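Side-chain contacts in suppressor of fused homolog (Drosophila melanogaster, PDB 6LPH), which probably binds and sequesters transcription factors, and is represented here by its N-terminal part in a complex with Fu: residues L18-D23 with I184-G189; P69-Y74 with G227-T232; P157-L162 with D202-A207. All blocks are in the same frame, centred on the assembly; numbering follows the deposited sequence.

Contact 1 of 3, residues L18-D23 with I184-G189; sequences LKAIID and IDTPTG
Helix 16-28 meets the end of strand 172-186 chiefly through Ala20, whose methyl rests against Thr186 and Pro187. Along the helix, Leu18 comes first and turns away from the strand. It packs on Phe77 and on an aromatic side chain of the bound peptide. Lys19 is on the solvent side. Its chain runs extended to CE and turns at the last bond, which brings NZ to Asp23 one turn later. The salt bridge from Lys19 NZ to Asp23 OD1 is 2.8 Å long, on the syn lone pair of that oxygen.

The CB of Ala20 points toward the strand. It lies 3.5 Å from Thr186 CB and nearly as close to Thr186 CG2. Pro187 extends the surface, with its CD 3.9 Å from Ala20 CB. Thr186 presents carbon here because its torsion (chi1 81°) sets OG1 between the backbone N and the carbonyl carbon and leaves CG2 beside the N. The hydroxyl is used within the hairpin. Thr186 OG1 donates to Gly189 O at 2.8 Å, 17° out of the carbonyl plane. It also accepts a weak bond of 3.0 Å from Thr188 N to Thr186 OG1. Thr186 to Gly189 form a type I turn, which makes the beta hairpin between strands 172-186 and 189-199. The helix thus packs beside the turn end of this hairpin. The backbone of Ala20 adds one more touch, as its O is 4.2 Å from Ile184 CD1.

Ile21 is buried and packs on Phe77 and Phe193 of the sheet. Ile184 also lies on Phe193, and it touches His24 of the helix. Ile22 packs on an apolar side chain of the bound peptide.

Contact 2 of 3, residues P69-Y74 with G227-T232; sequences PPHWHY and GDWLVT
His71 and Val231 have the closest backbones, with their CA atoms 7.4 Å apart, where the start of strand 71-77 faces the loop just after a type I turn from Gly227 to Leu230. This loop, between helices 201-219 and 240-243, packs here against the mixed sheet. Tyr60 of the neighbouring strand 54-60 meets the rings of both His71 and Trp229. Val231 has the largest share of the contact. Its CG2 sits over one face of the His71 imidazole, 3.8 Å from the ring centroid and 17° off the ring normal. This is a CH-pi contact, shifted toward the ND1 side, and Val231 CG2 is 3.7 Å from His71 ND1. The other methyl, Val231 CG1, touches His71 CB at 3.9 Å. Pro69 runs past Val231 in the opposite direction, with its CD 3.8 Å from Val231 CG2. Trp229 meets the edge of the imidazole, its CE3 4.2 Å from His71 CE1.

The ring of His71 is fixed at both nitrogens. Its ND1 donates to Pro69 O at 2.8 Å in a nearly straight bond (175°), with the oxygen in the ring plane. The torsion that sets CG between the backbone N and the carbonyl carbon (chi1 66°) turns the ring back to this oxygen. With an alanine here, Val231 CG2 would lose the ring face beneath it, and Pro69 O and Arg107 would probably each lose a hydrogen-bond partner.

Since ND1 donates to Pro69 O and NE2 is hydrogen-bonded to Arg107 NH1, which can only donate, the imidazole is probably neutral, with its proton on ND1.

Contact 3 of 3, residues P157-L162 with D202-A207; sequences PWRKSL and DELEQA
At the edge-strand end of the mixed sheet, the loop after strand 155-156 packs on helix 201-219, and Leu204 of the helix meets Pro157 and Arg159 of the loop. The leucine does the touching with one branch. Its CG is anti to the backbone N (chi1 167°), and the next torsion turns CD2 to the loop. Leu204 CD2 lies over one face of the Arg159 guanidinium, displaced toward its rim, and is 3.6 Å from Arg159 NH1. The two side chains cross at about a right angle. Pro157 joins more loosely, with its CB 4.2 Å from Leu204 CD2. Leu204 and Arg159 both also touch Asn172 of strand 172-186.

Arg159 reaches the leucine through a bend at chi2 (-60°). Crystal neighbours touch Arg159 and Leu204, so lattice contacts may influence this surface arrangement.

The charged groups of Arg159 and Glu205 are bridged by water rather than joined directly. Arg159 NH1 and Glu205 OE2 are 5.4 Å apart. One water accepts from NH1 and a second from NH2. Both donate to the same carboxylate oxygen, the second at 3.0 Å from Glu205 OE2.

Contacts 1 and 2 both reach the mixed sheet, with centres about 23 Å apart and nearest atoms about 9 Å apart. Contact 3 lies on the opposite side of the chain's centre from contact 1, about 32 Å away between centres. Contacts 2 and 3 are nearer neighbours, about 19 Å between centres and about 5 Å at their nearest atoms, yet they do not touch. Along the chain, contact 3 is nested inside the loop closed by contact 2, while contact 1 interleaves with both. The bound peptide, presumably from Fu, lies beside contact 1, where helix 16-28 meets the hairpin chiefly through Ala20 and the peptide through Leu18 and Ile22.

Contact 1 of 3, residues L18-D23 with I184-G189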
loop_
_atom_site.group_PDB
_atom_site.type_symbol
_atom_site.label_atom_id
_atom_site.label_comp_id
_atom_site.label_asym_id
_atom_site.label_seq_id
_atom_site.Cartn_x
_atom_site.Cartn_y
_atom_site.Cartn_z
ATOM N N LEU A 18 -5.065 -1.975 -16.785
ATOM C CA LEU A 18 -4.865 -0.625 -16.220
ATOM C C LEU A 18 -6.210 0.143 -16.233
ATOM O O LEU A 18 -6.633 0.679 -15.214
ATOM C CB LEU A 18 -3.803 0.109 -17.038
ATOM C CG LEU A 18 -2.867 1.189 -16.471
ATOM C CD1 LEU A 18 -2.454 2.048 -17.649
ATOM C CD2 LEU A 18 -3.444 2.033 -15.369
ATOM N N LYS A 19 -6.905 0.133 -17.369
ATOM C CA LYS A 19 -8.186 0.862 -17.500
ATOM C C LYS A 19 -9.249 0.409 -16.468
ATOM O O LYS A 19 -9.952 1.251 -15.883
ATOM C CB LYS A 19 -8.738 0.764 -18.941
ATOM C CG LYS A 19 -10.028 1.575 -19.181
ATOM C CD LYS A 19 -10.580 1.426 -20.593
ATOM C CE LYS A 19 -11.564 2.551 -20.901
ATOM N NZ LYS A 19 -12.627 2.647 -19.875
ATOM N N ALA A 20 -9.378 -0.908 -16.253
ATOM C CA ALA A 20 -10.327 -1.457 -15.247
ATOM C C ALA A 20 -10.048 -0.940 -13.834
ATOM O O ALA A 20 -10.959 -0.550 -13.093
ATOM C CB ALA A 20 -10.272 -2.971 -15.242
ATOM N N ILE A 21 -8.772 -0.931 -13.467
ATOM C CA ILE A 21 -8.384 -0.454 -12.150
ATOM C C ILE A 21 -8.664 1.047 -12.025
ATOM O O ILE A 21 -9.266 1.473 -11.042
ATOM C CB ILE A 21 -6.908 -0.798 -11.826
ATOM C CG1 ILE A 21 -6.748 -2.346 -11.762
ATOM C CG2 ILE A 21 -6.489 -0.145 -10.505
ATOM C CD1 ILE A 21 -5.293 -2.818 -11.767
ATOM N N ILE A 22 -8.235 1.824 -13.025
ATOM C CA ILE A 22 -8.493 3.293 -13.061
ATOM C C ILE A 22 -9.977 3.605 -12.985
ATOM O O ILE A 22 -10.395 4.504 -12.237
ATOM C CB ILE A 22 -7.880 3.961 -14.326
ATOM C CG1 ILE A 22 -6.343 3.882 -14.305
ATOM C CG2 ILE A 22 -8.363 5.408 -14.504
ATOM C CD1 ILE A 22 -5.692 4.527 -13.124
ATOM N N ASP A 23 -10.784 2.856 -13.751
ATOM C CA ASP A 23 -12.230 3.000 -13.675
ATOM C C ASP A 23 -12.802 2.710 -12.285
ATOM O O ASP A 23 -13.605 3.492 -11.763
ATOM C CB ASP A 23 -12.914 2.150 -14.750
ATOM C CG ASP A 23 -12.692 2.704 -16.149
ATOM O OD1 ASP A 23 -12.981 2.006 -17.142
ATOM O OD2 ASP A 23 -12.213 3.860 -16.257
ATOM N N ILE A 184 -12.028 -7.147 -7.650
ATOM C CA ILE A 184 -12.772 -6.869 -8.878
ATOM C C ILE A 184 -12.395 -7.838 -9.999
ATOM O O ILE A 184 -11.315 -8.470 -9.969
ATOM C CB ILE A 184 -12.542 -5.436 -9.400
ATOM C CG1 ILE A 184 -11.087 -5.259 -9.905
ATOM C CG2 ILE A 184 -12.869 -4.381 -8.325
ATOM C CD1 ILE A 184 -10.809 -3.883 -10.496
ATOM N N ASP A 185 -13.275 -7.929 -10.994
ATOM C CA ASP A 185 -12.992 -8.677 -12.201
ATOM C C ASP A 185 -12.543 -7.628 -13.203
ATOM O O ASP A 185 -12.974 -6.468 -13.126
ATOM C CB ASP A 185 -14.263 -9.361 -12.716
ATOM C CG ASP A 185 -13.983 -10.368 -13.824
ATOM O OD1 ASP A 185 -12.821 -10.807 -13.952
ATOM O OD2 ASP A 185 -14.926 -10.744 -14.566
ATOM N N THR A 186 -11.661 -8.012 -14.123
ATOM C CA THR A 186 -11.214 -7.094 -15.170
ATOM C C THR A 186 -11.115 -7.860 -16.460
ATOM O O THR A 186 -11.171 -9.088 -16.432
ATOM C CB THR A 186 -9.820 -6.461 -14.859
ATOM O OG1 THR A 186 -8.766 -7.374 -15.201
ATOM C CG2 THR A 186 -9.690 -6.035 -13.377
ATOM N N PRO A 187 -10.994 -7.147 -17.604
ATOM C CA PRO A 187 -10.781 -7.860 -18.859
ATOM C C PRO A 187 -9.614 -8.840 -18.798
ATOM O O PRO A 187 -9.674 -9.876 -19.469
ATOM C CB PRO A 187 -10.493 -6.740 -19.852
ATOM C CG PRO A 187 -11.258 -5.571 -19.314
ATOM C CD PRO A 187 -11.272 -5.718 -17.826
ATOM N N THR A 188 -8.568 -8.540 -18.011
ATOM C CA THR A 188 -7.429 -9.477 -17.940
ATOM C C THR A 188 -7.493 -10.461 -16.753
ATOM O O THR A 188 -6.550 -11.201 -16.516
ATOM C CB THR A 188 -6.047 -8.776 -17.973
ATOM O OG1 THR A 188 -5.946 -7.869 -16.869
ATOM C CG2 THR A 188 -5.830 -8.015 -19.304
ATOM N N GLY A 189 -8.595 -10.493 -16.015
ATOM C CA GLY A 189 -8.669 -11.426 -14.901
ATOM C C GLY A 189 -9.048 -10.767 -13.603
ATOM O O GLY A 189 -9.342 -9.577 -13.576
#

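Contact 2 of 3, residues P69-Y74 with G227-T232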
loop_
_atom_site.group_PDB
_atom_site.type_symbol
_atom_site.label_atom_id
_atom_site.label_comp_id
_atom_site.label_asym_id
_atom_site.label_seq_id
_atom_site.Cartn_x
_atom_site.Cartn_y
_atom_site.Cartn_z
ATOM N N PRO A 69 -9.560 7.631 10.274
ATOM C CA PRO A 69 -8.935 8.935 10.406
ATOM C C PRO A 69 -8.533 9.436 9.003
ATOM O O PRO A 69 -8.522 8.651 8.030
ATOM C CB PRO A 69 -7.669 8.604 11.221
ATOM C CG PRO A 69 -7.246 7.282 10.629
ATOM C CD PRO A 69 -8.569 6.541 10.444
ATOM N N PRO A 70 -8.220 10.729 8.886
ATOM C CA PRO A 70 -7.691 11.207 7.602
ATOM C C PRO A 70 -6.376 10.522 7.307
ATOM O O PRO A 70 -5.561 10.305 8.231
ATOM C CB PRO A 70 -7.450 12.705 7.819
ATOM C CG PRO A 70 -7.813 12.998 9.233
ATOM C CD PRO A 70 -8.342 11.789 9.914
ATOM N N HIS A 71 -6.169 10.170 6.038
ATOM C CA HIS A 71 -4.978 9.426 5.677
ATOM C C HIS A 71 -4.683 9.519 4.203
ATOM O O HIS A 71 -5.493 10.042 3.410
ATOM C CB HIS A 71 -5.098 7.977 6.144
ATOM C CG HIS A 71 -6.187 7.169 5.441
ATOM N ND1 HIS A 71 -7.475 7.117 5.884
ATOM C CD2 HIS A 71 -6.116 6.307 4.358
ATOM C CE1 HIS A 71 -8.191 6.293 5.096
ATOM N NE2 HIS A 71 -7.364 5.810 4.147
ATOM N N TRP A 72 -3.498 9.025 3.846
ATOM C CA TRP A 72 -3.065 8.898 2.473
ATOM C C TRP A 72 -3.287 7.476 2.012
ATOM O O TRP A 72 -2.949 6.543 2.743
ATOM C CB TRP A 72 -1.587 9.195 2.428
ATOM C CG TRP A 72 -1.198 10.555 2.967
ATOM C CD1 TRP A 72 -0.409 10.845 4.084
ATOM C CD2 TRP A 72 -1.538 11.844 2.398
ATOM N NE1 TRP A 72 -0.234 12.217 4.229
ATOM C CE2 TRP A 72 -0.893 12.867 3.256
ATOM C CE3 TRP A 72 -2.278 12.257 1.312
ATOM C CZ2 TRP A 72 -1.025 14.215 3.004
ATOM C CZ3 TRP A 72 -2.402 13.640 1.079
ATOM C CH2 TRP A 72 -1.782 14.577 1.892
ATOM N N HIS A 73 -3.849 7.277 0.814
ATOM C CA HIS A 73 -4.185 5.910 0.308
ATOM C C HIS A 73 -3.366 5.657 -0.959
ATOM O O HIS A 73 -3.449 6.443 -1.936
ATOM C CB HIS A 73 -5.668 5.853 0.030
ATOM C CG HIS A 73 -6.209 4.489 -0.357
ATOM N ND1 HIS A 73 -7.414 4.353 -0.965
ATOM C CD2 HIS A 73 -5.705 3.197 -0.197
ATOM C CE1 HIS A 73 -7.685 3.044 -1.184
ATOM N NE2 HIS A 73 -6.659 2.324 -0.700
ATOM N N TYR A 74 -2.525 4.625 -0.920
ATOM C CA TYR A 74 -1.637 4.295 -2.033
ATOM C C TYR A 74 -2.139 3.050 -2.754
ATOM O O TYR A 74 -2.534 2.099 -2.088
ATOM C CB TYR A 74 -0.251 3.976 -1.487
ATOM C CG TYR A 74 0.328 5.189 -0.771
ATOM C CD1 TYR A 74 -0.013 5.470 0.551
ATOM C CD2 TYR A 74 1.154 6.075 -1.448
ATOM C CE1 TYR A 74 0.548 6.604 1.222
ATOM C CE2 TYR A 74 1.732 7.204 -0.781
ATOM C CZ TYR A 74 1.382 7.457 0.549
ATOM O OH TYR A 74 1.879 8.564 1.211
ATOM N N GLY A 227 -8.421 1.649 13.422
ATOM C CA GLY A 227 -9.859 1.726 13.149
ATOM C C GLY A 227 -10.349 0.695 12.134
ATOM O O GLY A 227 -9.601 -0.229 11.730
ATOM N N ASP A 228 -11.600 0.862 11.702
ATOM C CA ASP A 228 -12.246 -0.085 10.779
ATOM C C ASP A 228 -11.423 -0.408 9.537
ATOM O O ASP A 228 -11.421 -1.556 9.060
ATOM C CB ASP A 228 -13.523 0.557 10.267
ATOM C CG ASP A 228 -14.713 -0.271 10.496
ATOM O OD1 ASP A 228 -14.681 -1.466 10.095
ATOM O OD2 ASP A 228 -15.702 0.284 11.073
ATOM N N TRP A 229 -10.738 0.603 8.994
ATOM C CA TRP A 229 -10.031 0.424 7.722
ATOM C C TRP A 229 -8.562 0.173 7.836
ATOM O O TRP A 229 -7.851 0.259 6.827
ATOM C CB TRP A 229 -10.247 1.626 6.821
ATOM C CG TRP A 229 -11.617 1.708 6.212
ATOM C CD1 TRP A 229 -12.767 0.986 6.551
ATOM C CD2 TRP A 229 -12.037 2.632 5.162
ATOM N NE1 TRP A 229 -13.830 1.384 5.788
ATOM C CE2 TRP A 229 -13.465 2.368 4.931
ATOM C CE3 TRP A 229 -11.395 3.623 4.416
ATOM C CZ2 TRP A 229 -14.198 3.075 3.976
ATOM C CZ3 TRP A 229 -12.145 4.324 3.447
ATOM C CH2 TRP A 229 -13.509 4.057 3.245
ATOM N N LEU A 230 -8.103 -0.140 9.051
ATOM C CA LEU A 230 -6.721 -0.592 9.293
ATOM C C LEU A 230 -5.687 0.396 8.737
ATOM O O LEU A 230 -4.809 0.043 7.965
ATOM C CB LEU A 230 -6.513 -2.020 8.752
ATOM C CG LEU A 230 -7.292 -3.114 9.510
ATOM C CD1 LEU A 230 -7.309 -4.447 8.760
ATOM C CD2 LEU A 230 -6.777 -3.291 10.937
ATOM N N VAL A 231 -5.819 1.654 9.134
ATOM C CA VAL A 231 -4.870 2.666 8.744
ATOM C C VAL A 231 -3.594 2.458 9.558
ATOM O O VAL A 231 -3.643 2.256 10.778
ATOM C CB VAL A 231 -5.453 4.075 8.984
ATOM C CG1 VAL A 231 -4.384 5.169 8.808
ATOM C CG2 VAL A 231 -6.652 4.300 8.056
ATOM N N THR A 232 -2.460 2.507 8.880
ATOM C CA THR A 232 -1.161 2.429 9.577
ATOM C C THR A 232 -0.674 3.797 10.072
ATOM O O THR A 232 -0.558 4.731 9.272
ATOM C CB THR A 232 -0.097 1.857 8.633
ATOM O OG1 THR A 232 -0.509 0.559 8.205
ATOM C CG2 THR A 232 1.293 1.782 9.321
#

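Contact 3 of 3, residues P157-L162 with D202-A207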
loop_
_atom_site.group_PDB
_atom_site.type_symbol
_atom_site.label_atom_id
_atom_site.label_comp_id
_atom_site.label_asym_id
_atom_site.label_seq_id
_atom_site.Cartn_x
_atom_site.Cartn_y
_atom_site.Cartn_z
ATOM N N PRO A 157 7.267 -10.938 7.256
ATOM C CA PRO A 157 8.258 -10.603 8.288
ATOM C C PRO A 157 9.361 -9.749 7.675
ATOM O O PRO A 157 10.482 -10.229 7.442
ATOM C CB PRO A 157 8.786 -11.963 8.748
ATOM C CG PRO A 157 8.549 -12.895 7.607
ATOM C CD PRO A 157 7.394 -12.337 6.788
ATOM N N TRP A 158 8.996 -8.489 7.421
ATOM C CA TRP A 158 9.839 -7.475 6.777
ATOM C C TRP A 158 11.072 -7.145 7.566
ATOM O O TRP A 158 12.155 -6.911 7.002
ATOM C CB TRP A 158 9.006 -6.213 6.595
ATOM C CG TRP A 158 9.473 -5.329 5.469
ATOM C CD1 TRP A 158 9.866 -3.998 5.548
ATOM C CD2 TRP A 158 9.578 -5.672 4.052
ATOM N NE1 TRP A 158 10.183 -3.504 4.313
ATOM C CE2 TRP A 158 10.054 -4.452 3.370
ATOM C CE3 TRP A 158 9.333 -6.823 3.294
ATOM C CZ2 TRP A 158 10.282 -4.412 1.991
ATOM C CZ3 TRP A 158 9.565 -6.766 1.902
ATOM C CH2 TRP A 158 10.019 -5.594 1.271
ATOM N N ARG A 159 10.914 -7.124 8.884
ATOM C CA ARG A 159 12.023 -6.872 9.830
ATOM C C ARG A 159 12.773 -5.561 9.631
ATOM O O ARG A 159 13.987 -5.526 9.787
ATOM C CB ARG A 159 13.050 -8.041 9.852
ATOM C CG ARG A 159 12.446 -9.401 10.170
ATOM C CD ARG A 159 11.785 -9.409 11.536
ATOM N NE ARG A 159 11.398 -10.755 11.904
ATOM C CZ ARG A 159 10.708 -11.082 12.993
ATOM N NH1 ARG A 159 10.266 -10.141 13.836
ATOM N NH2 ARG A 159 10.409 -12.358 13.203
ATOM N N LYS A 160 12.075 -4.497 9.244
ATOM C CA LYS A 160 12.673 -3.156 9.215
ATOM C C LYS A 160 11.589 -2.103 9.075
ATOM O O LYS A 160 10.519 -2.361 8.496
ATOM C CB LYS A 160 13.744 -3.009 8.127
ATOM C CG LYS A 160 13.280 -3.403 6.754
ATOM C CD LYS A 160 14.413 -3.864 5.832
ATOM C CE LYS A 160 13.837 -4.268 4.470
ATOM N NZ LYS A 160 13.154 -5.621 4.446
ATOM N N SER A 161 11.836 -0.929 9.643
ATOM C CA SER A 161 10.839 0.124 9.630
ATOM C C SER A 161 10.382 0.361 8.210
ATOM O O SER A 161 11.185 0.419 7.274
ATOM C CB SER A 161 11.383 1.439 10.244
ATOM O OG SER A 161 12.508 1.884 9.521
ATOM N N LEU A 162 9.072 0.473 8.048
ATOM C CA LEU A 162 8.477 0.639 6.723
ATOM C C LEU A 162 8.943 1.929 6.034
ATOM O O LEU A 162 9.048 1.988 4.816
ATOM C CB LEU A 162 6.963 0.613 6.834
ATOM C CG LEU A 162 6.319 -0.499 7.678
ATOM C CD1 LEU A 162 4.810 -0.409 7.438
ATOM C CD2 LEU A 162 6.879 -1.900 7.364
ATOM N N ASP A 202 5.184 -7.970 18.318
ATOM C CA ASP A 202 4.306 -8.947 18.988
ATOM C C ASP A 202 3.061 -9.264 18.149
ATOM O O ASP A 202 2.594 -10.408 18.123
ATOM C CB ASP A 202 3.955 -8.564 20.450
ATOM C CG ASP A 202 3.219 -7.219 20.578
ATOM O OD1 ASP A 202 3.179 -6.438 19.606
ATOM O OD2 ASP A 202 2.695 -6.927 21.677
ATOM N N GLU A 203 2.556 -8.257 17.435
ATOM C CA GLU A 203 1.422 -8.456 16.514
ATOM C C GLU A 203 1.805 -9.445 15.398
ATOM O O GLU A 203 1.027 -10.363 15.041
ATOM C CB GLU A 203 0.948 -7.100 15.948
ATOM C CG GLU A 203 0.155 -6.281 16.976
ATOM C CD GLU A 203 0.113 -4.771 16.737
ATOM O OE1 GLU A 203 -0.459 -4.077 17.614
ATOM O OE2 GLU A 203 0.620 -4.267 15.703
ATOM N N LEU A 204 3.007 -9.259 14.855
ATOM C CA LEU A 204 3.525 -10.166 13.831
ATOM C C LEU A 204 3.673 -11.564 14.424
ATOM O O LEU A 204 3.231 -12.552 13.834
ATOM C CB LEU A 204 4.878 -9.690 13.276
ATOM C CG LEU A 204 5.522 -10.815 12.462
ATOM C CD1 LEU A 204 4.814 -10.913 11.119
ATOM C CD2 LEU A 204 7.029 -10.660 12.323
ATOM N N GLU A 205 4.270 -11.630 15.607
ATOM C CA GLU A 205 4.477 -12.926 16.263
ATOM C C GLU A 205 3.162 -13.707 16.380
ATOM O O GLU A 205 3.118 -14.892 16.060
ATOM C CB GLU A 205 5.159 -12.744 17.631
ATOM C CG GLU A 205 6.019 -13.928 18.017
ATOM C CD GLU A 205 7.435 -13.542 18.470
ATOM O OE1 GLU A 205 8.035 -14.350 19.206
ATOM O OE2 GLU A 205 7.958 -12.441 18.105
ATOM N N GLN A 206 2.092 -13.026 16.796
ATOM C CA GLN A 206 0.823 -13.697 17.046
ATOM C C GLN A 206 0.050 -14.005 15.771
ATOM O O GLN A 206 -0.694 -14.982 15.720
ATOM C CB GLN A 206 -0.034 -12.952 18.084
ATOM C CG GLN A 206 0.683 -12.719 19.424
ATOM C CD GLN A 206 1.224 -13.991 20.087
ATOM O OE1 GLN A 206 2.220 -13.949 20.841
ATOM N NE2 GLN A 206 0.568 -15.123 19.824
ATOM N N ALA A 207 0.223 -13.177 14.737
ATOM C CA ALA A 207 -0.381 -13.468 13.437
ATOM C C ALA A 207 0.254 -14.735 12.869
ATOM O O ALA A 207 -0.424 -15.568 12.226
ATOM C CB ALA A 207 -0.190 -12.298 12.492
HETATM O O HOH W 1 7.983 -10.844 15.850
HETATM O O HOH W 2 9.870 -13.000 15.920
#